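Local coordinates for Di-haem cytochrome c peroxidase family protein (Burkholderia thailandensis E264, PDB 6NX0) that carries two c-type hemes, reaches an unusually stable bis-Fe(IV) state and probably acts as a peroxidase that passes electrons between its hemes, at residues C125-P134 with R158-V166; G149-R157 with F207-A215. All coordinates share one frame; numbering follows the deposited sequence.

Contact 1: C125-P134 with R158-V166; sequences CHDPGRAFAP and RNAPSLLYV. With HEC (heme c), chain B.
Two loops without regular helix or strand pass close here, with the CA atoms of Ala133 and Ser162 3.9 Å apart, and the backbone N of Leu163 donates to Phe132 O. That carbonyl oxygen takes a second bond, from His126 ND1 at 3.0 Å, and the two donors reach it from opposite faces of the carbonyl plane. Pro161 O also lies at the edge of the imidazole, in its plane, but its bond from ND1 is weak, with an N-H...O angle of 127°. One face of the His126 ring is covered by Leu163. Its CD1 sits over the ring centre, 3.7 Å from the centroid, in a CH-pi contact. The bonds at ND1, the iron at NE2 and Leu163 over one face together restrict how the ring can turn. His126 NE2 is the axial ligand, 2.2 Å from the heme iron, and water 1 is also on the iron. Cys125 and His126 are the last two residues of the CXXCH motif that binds heme c, and Cys125 SG is covalently joined to heme CAC. Ser162 OG donates to Ala131 O at 2.6 Å in the carbonyl plane; its hydroxyl stands anti to the backbone N (chi1 167°). Ser162 OG in turn accepts from Leu164 N, an ST turn. Leu164 spreads its two methyls, CD1 against Ala131 CB and CD2 3.7 Å from Phe132 CD1. Beside the heme, Ala160 CB packs on the porphyrin and against Pro134 CD. Arg158 NH1 donates to propionate O2D, and Asp192 and Asp345 form salt bridges with this arginine.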
loop_
_atom_site.group_PDB
_atom_site.type_symbol
_atom_site.label_atom_id
_atom_site.label_comp_id
_atom_site.label_asym_id
_atom_site.label_seq_id
_atom_site.Cartn_x
_atom_site.Cartn_y
_atom_site.Cartn_z
ATOM N N CYS A 125 6.385 -12.091 -3.553
ATOM C CA CYS A 125 5.368 -11.405 -2.768
ATOM C C CYS A 125 4.607 -10.353 -3.554
ATOM O O CYS A 125 3.750 -9.674 -2.979
ATOM C CB CYS A 125 6.009 -10.753 -1.545
ATOM S SG CYS A 125 6.757 -11.990 -0.475
ATOM N N HIS A 126 4.909 -10.190 -4.825
ATOM C CA HIS A 126 4.337 -9.171 -5.705
ATOM C C HIS A 126 4.201 -9.863 -7.066
ATOM O O HIS A 126 5.030 -9.681 -7.949
ATOM C CB HIS A 126 5.231 -7.932 -5.783
ATOM C CG HIS A 126 5.437 -7.238 -4.470
ATOM N ND1 HIS A 126 4.447 -6.497 -3.863
ATOM C CD2 HIS A 126 6.516 -7.161 -3.658
ATOM C CE1 HIS A 126 4.911 -5.984 -2.737
ATOM N NE2 HIS A 126 6.165 -6.373 -2.591
ATOM N N ASP A 127 3.149 -10.664 -7.209
ATOM C CA ASP A 127 2.981 -11.562 -8.340
ATOM C C ASP A 127 2.557 -10.773 -9.567
ATOM O O ASP A 127 1.496 -10.137 -9.543
ATOM C CB ASP A 127 1.921 -12.604 -7.960
ATOM C CG ASP A 127 1.667 -13.633 -9.034
ATOM O OD1 ASP A 127 2.233 -13.542 -10.148
ATOM O OD2 ASP A 127 0.889 -14.560 -8.732
ATOM N N PRO A 128 3.328 -10.783 -10.661
ATOM C CA PRO A 128 2.851 -10.070 -11.856
ATOM C C PRO A 128 1.482 -10.537 -12.318
ATOM O O PRO A 128 0.755 -9.760 -12.964
ATOM C CB PRO A 128 3.937 -10.367 -12.900
ATOM C CG PRO A 128 4.589 -11.617 -12.432
ATOM C CD PRO A 128 4.575 -11.525 -10.938
ATOM N N GLY A 129 1.116 -11.779 -12.041
ATOM C CA GLY A 129 -0.184 -12.287 -12.443
ATOM C C GLY A 129 -1.332 -11.840 -11.563
ATOM O O GLY A 129 -2.489 -12.167 -11.854
ATOM N N ARG A 130 -1.037 -11.110 -10.487
ATOM C CA ARG A 130 -2.032 -10.604 -9.538
ATOM C C ARG A 130 -1.721 -9.144 -9.214
ATOM O O ARG A 130 -1.660 -8.740 -8.050
ATOM C CB ARG A 130 -2.075 -11.462 -8.258
ATOM C CG ARG A 130 -3.314 -11.246 -7.346
ATOM C CD ARG A 130 -3.231 -12.026 -6.039
ATOM N NE ARG A 130 -3.166 -13.454 -6.301
ATOM C CZ ARG A 130 -4.210 -14.252 -6.424
ATOM N NH1 ARG A 130 -4.025 -15.539 -6.694
ATOM N NH2 ARG A 130 -5.441 -13.795 -6.278
ATOM N N ALA A 131 -1.510 -8.330 -10.256
ATOM C CA ALA A 131 -1.301 -6.882 -10.112
ATOM C C ALA A 131 -0.133 -6.561 -9.183
ATOM O O ALA A 131 -0.120 -5.526 -8.507
ATOM C CB ALA A 131 -2.570 -6.183 -9.627
ATOM N N PHE A 132 0.865 -7.445 -9.165
ATOM C CA PHE A 132 2.051 -7.262 -8.325
ATOM C C PHE A 132 1.664 -7.165 -6.853
ATOM O O PHE A 132 2.338 -6.520 -6.054
ATOM C CB PHE A 132 2.877 -6.061 -8.802
ATOM C CG PHE A 132 3.479 -6.277 -10.155
ATOM C CD1 PHE A 132 2.769 -5.991 -11.315
ATOM C CD2 PHE A 132 4.739 -6.837 -10.270
ATOM C CE1 PHE A 132 3.319 -6.232 -12.580
ATOM C CE2 PHE A 132 5.303 -7.063 -11.512
ATOM C CZ PHE A 132 4.581 -6.774 -12.679
ATOM N N ALA A 133 0.610 -7.875 -6.476
ATOM C CA ALA A 133 0.210 -8.131 -5.109
ATOM C C ALA A 133 0.508 -9.585 -4.771
ATOM O O ALA A 133 0.737 -10.399 -5.670
ATOM C CB ALA A 133 -1.290 -7.855 -4.940
ATOM N N PRO A 134 0.513 -9.966 -3.499
ATOM C CA PRO A 134 0.980 -11.317 -3.179
ATOM C C PRO A 134 -0.022 -12.400 -3.539
ATOM O O PRO A 134 -1.231 -12.282 -3.306
ATOM C CB PRO A 134 1.232 -11.266 -1.664
ATOM C CG PRO A 134 0.432 -10.139 -1.179
ATOM C CD PRO A 134 0.413 -9.129 -2.281
ATOM N N ARG A 158 3.464 -7.298 7.941
ATOM C CA ARG A 158 2.273 -6.700 7.379
ATOM C C ARG A 158 1.934 -7.419 6.085
ATOM O O ARG A 158 2.741 -8.168 5.540
ATOM C CB ARG A 158 2.456 -5.200 7.092
ATOM C CG ARG A 158 2.665 -4.352 8.336
ATOM C CD ARG A 158 2.703 -2.839 8.036
ATOM N NE ARG A 158 2.856 -2.060 9.256
ATOM C CZ ARG A 158 3.723 -1.066 9.402
ATOM N NH1 ARG A 158 4.486 -0.673 8.377
ATOM N NH2 ARG A 158 3.802 -0.450 10.581
ATOM N N ASN A 159 0.736 -7.142 5.582
ATOM C CA ASN A 159 0.347 -7.588 4.255
ATOM C C ASN A 159 1.073 -6.760 3.207
ATOM O O ASN A 159 1.462 -5.610 3.452
ATOM C CB ASN A 159 -1.169 -7.451 4.078
ATOM C CG ASN A 159 -1.697 -8.225 2.890
ATOM O OD1 ASN A 159 -1.076 -9.173 2.404
ATOM N ND2 ASN A 159 -2.893 -7.848 2.440
ATOM N N ALA A 160 1.276 -7.351 2.033
ATOM C CA ALA A 160 1.914 -6.609 0.951
ATOM C C ALA A 160 0.877 -6.054 -0.010
ATOM O O ALA A 160 -0.095 -6.756 -0.349
ATOM C CB ALA A 160 2.871 -7.494 0.161
ATOM N N PRO A 161 1.091 -4.825 -0.475
ATOM C CA PRO A 161 0.194 -4.229 -1.467
ATOM C C PRO A 161 0.582 -4.585 -2.894
ATOM O O PRO A 161 1.693 -5.026 -3.190
ATOM C CB PRO A 161 0.392 -2.733 -1.224
ATOM C CG PRO A 161 1.859 -2.648 -0.930
ATOM C CD PRO A 161 2.134 -3.869 -0.052
ATOM N N SER A 162 -0.371 -4.347 -3.786
ATOM C CA SER A 162 -0.060 -4.216 -5.196
ATOM C C SER A 162 0.949 -3.094 -5.433
ATOM O O SER A 162 0.862 -2.014 -4.843
ATOM C CB SER A 162 -1.354 -3.923 -5.959
ATOM O OG SER A 162 -1.123 -3.487 -7.293
ATOM N N LEU A 163 1.905 -3.340 -6.323
ATOM C CA LEU A 163 2.833 -2.290 -6.736
ATOM C C LEU A 163 2.420 -1.554 -7.997
ATOM O O LEU A 163 3.087 -0.584 -8.361
ATOM C CB LEU A 163 4.238 -2.855 -6.933
ATOM C CG LEU A 163 4.820 -3.612 -5.742
ATOM C CD1 LEU A 163 6.268 -4.034 -6.017
ATOM C CD2 LEU A 163 4.754 -2.785 -4.488
ATOM N N LEU A 164 1.342 -1.944 -8.669
ATOM C CA LEU A 164 0.868 -1.071 -9.732
ATOM C C LEU A 164 0.476 0.266 -9.119
ATOM O O LEU A 164 -0.040 0.329 -7.994
ATOM C CB LEU A 164 -0.305 -1.698 -10.488
ATOM C CG LEU A 164 0.013 -2.979 -11.275
ATOM C CD1 LEU A 164 -1.251 -3.439 -11.959
ATOM C CD2 LEU A 164 1.134 -2.796 -12.284
ATOM N N TYR A 165 0.748 1.346 -9.856
ATOM C CA TYR A 165 0.441 2.732 -9.470
ATOM C C TYR A 165 1.338 3.242 -8.333
ATOM O O TYR A 165 1.128 4.360 -7.836
ATOM C CB TYR A 165 -1.050 2.911 -9.124
ATOM C CG TYR A 165 -1.900 2.346 -10.225
ATOM C CD1 TYR A 165 -2.052 3.017 -11.429
ATOM C CD2 TYR A 165 -2.478 1.101 -10.096
ATOM C CE1 TYR A 165 -2.786 2.467 -12.469
ATOM C CE2 TYR A 165 -3.224 0.539 -11.135
ATOM C CZ TYR A 165 -3.358 1.231 -12.316
ATOM O OH TYR A 165 -4.076 0.713 -13.384
ATOM N N VAL A 166 2.322 2.454 -7.894
ATOM C CA VAL A 166 3.174 2.892 -6.796
ATOM C C VAL A 166 4.002 4.113 -7.174
ATOM O O VAL A 166 4.452 4.843 -6.288
ATOM C CB VAL A 166 4.075 1.716 -6.330
ATOM C CG1 VAL A 166 5.228 1.454 -7.310
ATOM C CG2 VAL A 166 4.617 1.954 -4.894
HETATM FE FE HEC B . 7.650 -5.682 -1.166
HETATM C CHA HEC B . 5.832 -3.140 0.331
HETATM C CHB HEC B . 8.864 -3.461 -3.429
HETATM C CHC HEC B . 10.142 -7.889 -2.028
HETATM C CHD HEC B . 6.561 -7.911 1.224
HETATM N NA HEC B . 7.322 -3.712 -1.534
HETATM C C1A HEC B . 6.565 -2.833 -0.786
HETATM C C2A HEC B . 6.617 -1.540 -1.410
HETATM C C3A HEC B . 7.369 -1.662 -2.513
HETATM C C4A HEC B . 7.905 -2.998 -2.559
HETATM C CMA HEC B . 7.799 -0.543 -3.455
HETATM C CAA HEC B . 5.925 -0.271 -0.877
HETATM C CBA HEC B . 4.583 -0.079 -1.559
HETATM C CGA HEC B . 3.775 1.053 -0.979
HETATM O O1A HEC B . 2.729 1.369 -1.619
HETATM O O2A HEC B . 4.088 1.521 0.158
HETATM N NB HEC B . 9.221 -5.688 -2.449
HETATM C C1B HEC B . 9.559 -4.636 -3.290
HETATM C C2B HEC B . 10.729 -5.020 -4.032
HETATM C C3B HEC B . 11.154 -6.204 -3.578
HETATM C C4B HEC B . 10.189 -6.656 -2.604
HETATM C CMB HEC B . 11.389 -4.142 -5.100
HETATM C CAB HEC B . 12.347 -7.055 -4.059
HETATM C CBB HEC B . 13.672 -6.339 -3.697
HETATM N NC HEC B . 8.217 -7.536 -0.542
HETATM C C1C HEC B . 9.254 -8.289 -1.077
HETATM C C2C HEC B . 9.096 -9.636 -0.575
HETATM C C3C HEC B . 8.089 -9.679 0.302
HETATM C C4C HEC B . 7.537 -8.341 0.362
HETATM C CMC HEC B . 9.903 -10.839 -1.089
HETATM C CAC HEC B . 7.357 -10.933 0.813
HETATM C CBC HEC B . 8.233 -11.751 1.770
HETATM N ND HEC B . 6.394 -5.555 0.424
HETATM C C1D HEC B . 6.067 -6.632 1.272
HETATM C C2D HEC B . 5.227 -6.130 2.329
HETATM C C3D HEC B . 5.061 -4.671 2.096
HETATM C C4D HEC B . 5.800 -4.376 0.899
HETATM C CMD HEC B . 4.730 -6.926 3.519
HETATM C CAD HEC B . 4.289 -3.671 2.977
HETATM C CBD HEC B . 5.120 -3.461 4.222
HETATM C CGD HEC B . 4.713 -2.232 5.016
HETATM O O1D HEC B . 3.753 -1.545 4.604
HETATM O O2D HEC B . 5.337 -2.041 6.098
HETATM O O HOH W 1 9.011 -4.981 0.400
#

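Contact 2: G149-R157 with F207-A215; sequences GSRPGHFSR and FDPDEMNNA. With HEC (heme c), chain B; NO3 (nitrate ion), chain H.
The Arg151 guanidinium lies between two flat groups. The Asn213 amide stacks on one face, the planes 11° apart, with ND2 3.4 Å above the centre. His154 NE2 lies over the opposite face. At the guanidinium edge are water 2 and Pro209 O, which accepts from Arg151 NH2 at 2.9 Å. The Arg151 side chain bends at chi3 (-71°) to bring NH2 there. The His154 ring has Asp210 OD1 at its edge; ND1 donates to it at 3.0 Å, nearly straight (170°). Water 2 ties Ser150 OG, Arg151 NE and Pro209 O together. Ser150 OG and Asn213 ND2 also hydrogen-bond Glu116 O.

Between the backbones, Ser150 N donates to Glu211 O. The two loops meet at the rim of the heme pocket, to which Gly149, Ser156, Glu211 and Met212 belong. Ser156 OG donates to Glu211 OE2 at 2.9 Å, on the anti side, tilted out of the carboxylate plane. Glu211 OE2 approaches heme CHD to 3.5 Å and also accepts from water 3. Arg157 NH2 forms a salt bridge with Asp208 OD2 at 2.7 Å whose hydrogen bond is weak. Segment 207-215 leads from helix 203-207 to helix 217-225, while 149-157 lies between helix 138-142 and strand 173-175.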
loop_
_atom_site.group_PDB
_atom_site.type_symbol
_atom_site.label_atom_id
_atom_site.label_comp_id
_atom_site.label_asym_id
_atom_site.label_seq_id
_atom_site.Cartn_x
_atom_site.Cartn_y
_atom_site.Cartn_z
ATOM N N GLY A 149 8.031 -15.377 4.137
ATOM C CA GLY A 149 9.373 -15.030 3.706
ATOM C C GLY A 149 10.137 -16.220 3.165
ATOM O O GLY A 149 9.570 -17.236 2.760
ATOM N N SER A 150 11.455 -16.067 3.141
ATOM C CA SER A 150 12.331 -17.003 2.451
ATOM C C SER A 150 12.482 -18.341 3.159
ATOM O O SER A 150 13.076 -19.253 2.564
ATOM C CB SER A 150 13.724 -16.390 2.295
ATOM O OG SER A 150 14.337 -16.300 3.558
ATOM N N ARG A 151 12.029 -18.465 4.405
ATOM C CA ARG A 151 12.149 -19.674 5.207
ATOM C C ARG A 151 10.790 -20.110 5.734
ATOM O O ARG A 151 9.914 -19.280 5.990
ATOM C CB ARG A 151 13.099 -19.450 6.390
ATOM C CG ARG A 151 14.543 -19.210 5.986
ATOM C CD ARG A 151 15.397 -18.867 7.192
ATOM N NE ARG A 151 15.102 -17.536 7.702
ATOM C CZ ARG A 151 15.674 -16.982 8.758
ATOM N NH1 ARG A 151 16.580 -17.664 9.453
ATOM N NH2 ARG A 151 15.350 -15.760 9.132
ATOM N N PRO A 152 10.598 -21.407 5.950
ATOM C CA PRO A 152 9.394 -21.845 6.660
ATOM C C PRO A 152 9.292 -21.141 8.003
ATOM O O PRO A 152 10.291 -20.916 8.689
ATOM C CB PRO A 152 9.602 -23.357 6.823
ATOM C CG PRO A 152 10.646 -23.718 5.819
ATOM C CD PRO A 152 11.518 -22.521 5.684
ATOM N N GLY A 153 8.070 -20.781 8.376
ATOM C CA GLY A 153 7.858 -20.201 9.677
ATOM C C GLY A 153 8.213 -18.739 9.805
ATOM O O GLY A 153 8.106 -18.185 10.904
ATOM N N HIS A 154 8.643 -18.093 8.732
ATOM C CA HIS A 154 8.923 -16.668 8.749
ATOM C C HIS A 154 7.928 -15.972 7.838
ATOM O O HIS A 154 7.715 -16.404 6.702
ATOM C CB HIS A 154 10.357 -16.390 8.315
ATOM C CG HIS A 154 11.354 -16.855 9.322
ATOM N ND1 HIS A 154 11.889 -16.019 10.274
ATOM C CD2 HIS A 154 11.833 -18.094 9.588
ATOM C CE1 HIS A 154 12.698 -16.717 11.059
ATOM N NE2 HIS A 154 12.688 -17.973 10.656
ATOM N N PHE A 155 7.307 -14.914 8.348
ATOM C CA PHE A 155 6.313 -14.151 7.595
ATOM C C PHE A 155 6.568 -12.659 7.743
ATOM O O PHE A 155 7.143 -12.199 8.733
ATOM C CB PHE A 155 4.883 -14.470 8.076
ATOM C CG PHE A 155 4.533 -15.930 7.993
ATOM C CD1 PHE A 155 4.821 -16.777 9.041
ATOM C CD2 PHE A 155 3.924 -16.453 6.868
ATOM C CE1 PHE A 155 4.512 -18.116 8.966
ATOM C CE2 PHE A 155 3.611 -17.793 6.788
ATOM C CZ PHE A 155 3.927 -18.632 7.839
ATOM N N SER A 156 6.144 -11.918 6.724
ATOM C CA SER A 156 6.103 -10.465 6.786
ATOM C C SER A 156 5.350 -10.002 8.027
ATOM O O SER A 156 4.466 -10.692 8.530
ATOM C CB SER A 156 5.415 -9.917 5.522
ATOM O OG SER A 156 6.193 -10.179 4.365
ATOM N N ARG A 157 5.673 -8.786 8.496
ATOM C CA ARG A 157 4.970 -8.204 9.640
ATOM C C ARG A 157 3.648 -7.560 9.236
ATOM O O ARG A 157 2.798 -7.321 10.111
ATOM C CB ARG A 157 5.854 -7.167 10.333
ATOM C CG ARG A 157 7.065 -7.801 11.043
ATOM C CD ARG A 157 8.047 -6.765 11.622
ATOM N NE ARG A 157 8.311 -5.625 10.740
ATOM C CZ ARG A 157 9.307 -5.537 9.856
ATOM N NH1 ARG A 157 9.453 -4.434 9.128
ATOM N NH2 ARG A 157 10.150 -6.543 9.685
ATOM N N PHE A 207 16.908 -7.075 3.463
ATOM C CA PHE A 207 17.675 -7.398 4.666
ATOM C C PHE A 207 16.817 -7.826 5.846
ATOM O O PHE A 207 17.370 -8.186 6.889
ATOM C CB PHE A 207 18.580 -6.215 5.025
ATOM C CG PHE A 207 19.457 -5.821 3.889
ATOM C CD1 PHE A 207 20.373 -6.729 3.396
ATOM C CD2 PHE A 207 19.333 -4.592 3.274
ATOM C CE1 PHE A 207 21.205 -6.399 2.322
ATOM C CE2 PHE A 207 20.151 -4.253 2.205
ATOM C CZ PHE A 207 21.081 -5.168 1.728
ATOM N N ASP A 208 15.502 -7.909 5.668
ATOM C CA ASP A 208 14.602 -8.345 6.733
ATOM C C ASP A 208 14.716 -9.854 6.894
ATOM O O ASP A 208 14.478 -10.591 5.930
ATOM C CB ASP A 208 13.188 -7.919 6.349
ATOM C CG ASP A 208 12.144 -8.146 7.427
ATOM O OD1 ASP A 208 12.322 -8.978 8.334
ATOM O OD2 ASP A 208 11.088 -7.468 7.307
ATOM N N PRO A 209 15.050 -10.363 8.077
ATOM C CA PRO A 209 15.132 -11.822 8.222
ATOM C C PRO A 209 13.800 -12.526 8.013
ATOM O O PRO A 209 13.805 -13.739 7.765
ATOM C CB PRO A 209 15.647 -12.033 9.656
ATOM C CG PRO A 209 15.595 -10.717 10.298
ATOM C CD PRO A 209 15.537 -9.653 9.266
ATOM N N ASP A 210 12.677 -11.820 8.130
ATOM C CA ASP A 210 11.355 -12.407 7.920
ATOM C C ASP A 210 10.921 -12.323 6.464
ATOM O O ASP A 210 9.880 -12.884 6.107
ATOM C CB ASP A 210 10.319 -11.713 8.812
ATOM C CG ASP A 210 10.514 -12.026 10.306
ATOM O OD1 ASP A 210 10.982 -13.134 10.619
ATOM O OD2 ASP A 210 10.208 -11.150 11.136
ATOM N N GLU A 211 11.712 -11.662 5.611
ATOM C CA GLU A 211 11.418 -11.570 4.187
ATOM C C GLU A 211 12.551 -12.209 3.383
ATOM O O GLU A 211 12.698 -13.427 3.433
ATOM C CB GLU A 211 11.135 -10.115 3.793
ATOM C CG GLU A 211 9.902 -9.599 4.607
ATOM C CD GLU A 211 9.307 -8.291 4.103
ATOM O OE1 GLU A 211 10.016 -7.502 3.480
ATOM O OE2 GLU A 211 8.108 -8.026 4.335
ATOM N N MET A 212 13.376 -11.444 2.653
ATOM C CA MET A 212 14.380 -12.086 1.811
ATOM C C MET A 212 15.624 -12.519 2.578
ATOM O O MET A 212 16.355 -13.372 2.078
ATOM C CB MET A 212 14.764 -11.162 0.663
ATOM C CG MET A 212 13.541 -10.693 -0.130
ATOM S SD MET A 212 13.834 -9.564 -1.487
ATOM C CE MET A 212 14.394 -10.691 -2.772
ATOM N N ASN A 213 15.887 -11.949 3.759
ATOM C CA ASN A 213 16.862 -12.497 4.716
ATOM C C ASN A 213 18.306 -12.507 4.208
ATOM O O ASN A 213 19.110 -13.372 4.578
ATOM C CB ASN A 213 16.445 -13.908 5.117
ATOM C CG ASN A 213 17.270 -14.467 6.232
ATOM O OD1 ASN A 213 17.608 -13.782 7.190
ATOM N ND2 ASN A 213 17.590 -15.752 6.113
ATOM N N ASN A 214 18.701 -11.535 3.405
ATOM C CA ASN A 214 20.138 -11.355 3.209
ATOM C C ASN A 214 20.760 -10.831 4.497
ATOM O O ASN A 214 20.166 -10.028 5.221
ATOM C CB ASN A 214 20.414 -10.420 2.040
ATOM C CG ASN A 214 19.913 -10.983 0.727
ATOM O OD1 ASN A 214 20.452 -11.959 0.214
ATOM N ND2 ASN A 214 18.852 -10.412 0.210
ATOM N N ALA A 215 21.976 -11.296 4.799
ATOM C CA ALA A 215 22.543 -11.050 6.117
ATOM C C ALA A 215 22.953 -9.594 6.304
ATOM O O ALA A 215 22.862 -9.048 7.411
ATOM C CB ALA A 215 23.745 -11.977 6.324
HETATM FE FE HEC B . 7.650 -5.682 -1.166
HETATM C CHA HEC B . 5.832 -3.140 0.331
HETATM C CHB HEC B . 8.864 -3.461 -3.429
HETATM C CHC HEC B . 10.142 -7.889 -2.028
HETATM C CHD HEC B . 6.561 -7.911 1.224
HETATM N NA HEC B . 7.322 -3.712 -1.534
HETATM C C1A HEC B . 6.565 -2.833 -0.786
HETATM C C2A HEC B . 6.617 -1.540 -1.410
HETATM C C3A HEC B . 7.369 -1.662 -2.513
HETATM C C4A HEC B . 7.905 -2.998 -2.559
HETATM C CMA HEC B . 7.799 -0.543 -3.455
HETATM C CAA HEC B . 5.925 -0.271 -0.877
HETATM C CBA HEC B . 4.583 -0.079 -1.559
HETATM C CGA HEC B . 3.775 1.053 -0.979
HETATM O O1A HEC B . 2.729 1.369 -1.619
HETATM O O2A HEC B . 4.088 1.521 0.158
HETATM N NB HEC B . 9.221 -5.688 -2.449
HETATM C C1B HEC B . 9.559 -4.636 -3.290
HETATM C C2B HEC B . 10.729 -5.020 -4.032
HETATM C C3B HEC B . 11.154 -6.204 -3.578
HETATM C C4B HEC B . 10.189 -6.656 -2.604
HETATM C CMB HEC B . 11.389 -4.142 -5.100
HETATM C CAB HEC B . 12.347 -7.055 -4.059
HETATM C CBB HEC B . 13.672 -6.339 -3.697
HETATM N NC HEC B . 8.217 -7.536 -0.542
HETATM C C1C HEC B . 9.254 -8.289 -1.077
HETATM C C2C HEC B . 9.096 -9.636 -0.575
HETATM C C3C HEC B . 8.089 -9.679 0.302
HETATM C C4C HEC B . 7.537 -8.341 0.362
HETATM C CMC HEC B . 9.903 -10.839 -1.089
HETATM C CAC HEC B . 7.357 -10.933 0.813
HETATM C CBC HEC B . 8.233 -11.751 1.770
HETATM N ND HEC B . 6.394 -5.555 0.424
HETATM C C1D HEC B . 6.067 -6.632 1.272
HETATM C C2D HEC B . 5.227 -6.130 2.329
HETATM C C3D HEC B . 5.061 -4.671 2.096
HETATM C C4D HEC B . 5.800 -4.376 0.899
HETATM C CMD HEC B . 4.730 -6.926 3.519
HETATM C CAD HEC B . 4.289 -3.671 2.977
HETATM C CBD HEC B . 5.120 -3.461 4.222
HETATM C CGD HEC B . 4.713 -2.232 5.016
HETATM O O1D HEC B . 3.753 -1.545 4.604
HETATM O O2D HEC B . 5.337 -2.041 6.098
HETATM N N NO3 H . 23.546 -12.914 1.678
HETATM O O1 NO3 H . 23.233 -11.783 1.266
HETATM O O2 NO3 H . 23.375 -13.239 2.919
HETATM O O3 NO3 H . 24.076 -13.697 0.837
HETATM O O HOH W 2 13.192 -15.950 6.091
HETATM O O HOH W 3 7.811 -7.230 7.105
HETATM O O HOH W 1 9.011 -4.981 0.400
#

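In the fold
Contacts 1 and 2 serve the same heme c, and their centres are about 17 Å apart. Residues 149-157 run directly into 158-166, so one loop between helix 138-142 and strand 173-175 supplies a segment to each. Contact 1 lies mainly on the side of the axial histidine, with Arg158 reaching past the heme to a propionate. Contact 2 lies by the edge of the porphyrin and reaches the side of water 1 through Glu211, whose OE1 is 4.1 Å from the oxygen of water 1. The centre of contact 1 lies about 9 Å from the centre of the chain, that of contact 2 about 19 Å. The side chain of Asn159 comes within about 5 Å of the second heme, nearest atoms.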